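Local coordinates for protein beta-lactamase (Serratia marcescens, PDB 5GWA) that binds the inhibitor avibactam and, as a class A extended-spectrum beta-lactamase, probably hydrolyses beta-lactam antibiotics, at residues E12-D17 against A265-S270. Sequence-based numbering, arbitrary orientation.
Sequences EKYLKD and AEICKS
The backbone O of E266 accepts a hydrogen bond from the backbone N of S270 at 2.9 Å. This bond holds the helix turn from which the E266 side chain meets Y14. No hydrogen bond joins the two segments, and the contact rests on side-chain packing. Y14 reaches across to both E266 and I267. Its CG is anti to the backbone N (chi1 176°), which carries the ring out toward the other helix. The phenol end reaches the aliphatic part of E266: Y14 OH lies 3.6 Å from E266 CG, and Y14 CZ lies 3.8 Å from E266 CB. The two side chains cross at about a right angle. E266 then bends at chi2 (-81°), and its carboxylate leads away, with its plane turned 49° from the ring. Nearer the root of the ring, Y14 CD2 meets CG1 of I267 at 4.2 Å.

These are the terminal helices of the alpha/beta domain of the class A beta-lactamase fold. Helix 4-15 and helix 257-276 run in roughly opposite directions here and pack beside the five-stranded antiparallel sheet. Y14 and I267 are the nearest backbone positions, with CA atoms 8.3 Å apart.

L15 and I267 make the buried part of the contact. CD2 of L15 meets CD1 of I267 at 4.1 Å, methyl to methyl, and these side chains also cross at about a right angle. Both touch V22 on strand 21-28, and I267 adds V24, so the helix pair and the sheet share one apolar layer. A bound sodium ion lies about 4 Å from the L15 side chain. K18 makes a cation-pi contact with the Y14 ring, and its NZ also hydrogen-bonds to Y14 O.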
loop_
_atom_site.group_PDB
_atom_site.type_symbol
_atom_site.label_atom_id
_atom_site.label_comp_id
_atom_site.label_asym_id
_atom_site.label_seq_id
_atom_site.Cartn_x
_atom_site.Cartn_y
_atom_site.Cartn_z
ATOM N N GLU A 12 -14.303 28.220 11.489
ATOM C CA GLU A 12 -15.669 27.850 11.143
ATOM C C GLU A 12 -16.093 28.465 9.802
ATOM O O GLU A 12 -16.658 27.780 8.958
ATOM C CB GLU A 12 -16.621 28.243 12.290
ATOM C CG GLU A 12 -16.486 27.306 13.490
ATOM C CD GLU A 12 -17.378 27.660 14.667
ATOM O OE1 GLU A 12 -17.906 28.776 14.684
ATOM O OE2 GLU A 12 -17.476 26.854 15.624
ATOM N N LYS A 13 -15.638 29.683 9.538
ATOM C CA LYS A 13 -15.992 30.352 8.288
ATOM C C LYS A 13 -15.281 29.715 7.103
ATOM O O LYS A 13 -15.878 29.495 6.048
ATOM C CB LYS A 13 -15.665 31.842 8.375
ATOM C CG LYS A 13 -16.046 32.631 7.132
ATOM C CD LYS A 13 -15.931 34.132 7.361
ATOM C CE LYS A 13 -16.158 34.911 6.075
ATOM N NZ LYS A 13 -15.616 36.294 6.177
ATOM N N TYR A 14 -14.009 29.381 7.306
ATOM C CA TYR A 14 -13.229 28.612 6.319
ATOM C C TYR A 14 -13.902 27.292 5.931
ATOM O O TYR A 14 -13.927 26.874 4.766
ATOM C CB TYR A 14 -11.817 28.371 6.886
ATOM C CG TYR A 14 -10.935 27.508 5.991
ATOM C CD1 TYR A 14 -10.473 27.977 4.775
ATOM C CD2 TYR A 14 -10.690 26.182 6.299
ATOM C CE1 TYR A 14 -9.731 27.179 3.932
ATOM C CE2 TYR A 14 -9.918 25.394 5.490
ATOM C CZ TYR A 14 -9.456 25.886 4.297
ATOM O OH TYR A 14 -8.735 25.095 3.452
ATOM N N LEU A 15 -14.488 26.641 6.917
ATOM C CA LEU A 15 -15.066 25.341 6.739
ATOM C C LEU A 15 -16.452 25.361 6.082
ATOM O O LEU A 15 -16.913 24.341 5.584
ATOM C CB LEU A 15 -15.166 24.662 8.102
ATOM C CG LEU A 15 -13.885 24.080 8.663
ATOM C CD1 LEU A 15 -14.191 23.504 10.050
ATOM C CD2 LEU A 15 -13.294 23.034 7.733
ATOM N N LYS A 16 -17.051 26.556 6.000
ATOM C CA LYS A 16 -18.415 26.703 5.500
ATOM C C LYS A 16 -18.651 26.067 4.136
ATOM O O LYS A 16 -19.705 25.472 3.915
ATOM C CB LYS A 16 -18.795 28.190 5.429
ATOM C CG LYS A 16 -19.338 28.760 6.731
ATOM C CD LYS A 16 -19.522 30.272 6.649
ATOM C CE LYS A 16 -20.271 30.688 5.390
ATOM N NZ LYS A 16 -20.814 32.072 5.496
ATOM N N ASP A 17 -17.725 26.259 3.200
ATOM C CA ASP A 17 -17.911 25.757 1.835
ATOM C C ASP A 17 -17.141 24.496 1.516
ATOM O O ASP A 17 -17.044 24.100 0.354
ATOM C CB ASP A 17 -17.571 26.833 0.803
ATOM C CG ASP A 17 -16.110 27.207 0.798
ATOM O OD1 ASP A 17 -15.317 26.564 1.516
ATOM O OD2 ASP A 17 -15.753 28.176 0.098
ATOM N N ALA A 265 -3.804 21.987 6.430
ATOM C CA ALA A 265 -2.669 22.907 6.371
ATOM C C ALA A 265 -3.117 24.334 6.727
ATOM O O ALA A 265 -2.471 25.036 7.491
ATOM C CB ALA A 265 -2.031 22.861 4.980
ATOM N N GLU A 266 -4.281 24.722 6.197
ATOM C CA GLU A 266 -4.799 26.063 6.397
ATOM C C GLU A 266 -5.302 26.257 7.820
ATOM O O GLU A 266 -4.990 27.263 8.443
ATOM C CB GLU A 266 -5.911 26.376 5.420
ATOM C CG GLU A 266 -5.430 26.527 3.988
ATOM C CD GLU A 266 -4.838 27.897 3.686
ATOM O OE1 GLU A 266 -4.508 28.667 4.614
ATOM O OE2 GLU A 266 -4.686 28.182 2.477
ATOM N N ILE A 267 -5.970 25.250 8.376
ATOM C CA ILE A 267 -6.430 25.333 9.770
ATOM C C ILE A 267 -5.218 25.428 10.704
ATOM O O ILE A 267 -5.152 26.247 11.615
ATOM C CB ILE A 267 -7.371 24.166 10.156
ATOM C CG1 ILE A 267 -8.721 24.352 9.475
ATOM C CG2 ILE A 267 -7.561 24.088 11.664
ATOM C CD1 ILE A 267 -9.634 23.165 9.569
ATOM N N CYS A 268 -4.218 24.591 10.457
ATOM C CA CYS A 268 -3.013 24.654 11.257
ATOM C C CYS A 268 -2.311 26.016 11.174
ATOM O O CYS A 268 -1.897 26.551 12.176
ATOM C CB CYS A 268 -2.055 23.522 10.891
ATOM S SG CYS A 268 -0.668 23.450 12.073
ATOM N N LYS A 269 -2.206 26.554 9.962
ATOM C CA LYS A 269 -1.592 27.870 9.719
ATOM C C LYS A 269 -2.327 28.943 10.501
ATOM O O LYS A 269 -1.698 29.861 11.058
ATOM C CB LYS A 269 -1.644 28.143 8.205
ATOM C CG LYS A 269 -1.120 29.500 7.754
ATOM C CD LYS A 269 0.328 29.729 8.098
ATOM C CE LYS A 269 0.817 30.985 7.374
ATOM N NZ LYS A 269 1.577 31.894 8.255
ATOM N N SER A 270 -3.660 28.868 10.493
ATOM C CA SER A 270 -4.483 29.838 11.225
ATOM C C SER A 270 -4.133 29.781 12.704
ATOM O O SER A 270 -3.959 30.818 13.353
ATOM C CB SER A 270 -5.988 29.585 11.053
ATOM O OG SER A 270 -6.430 29.893 9.732
#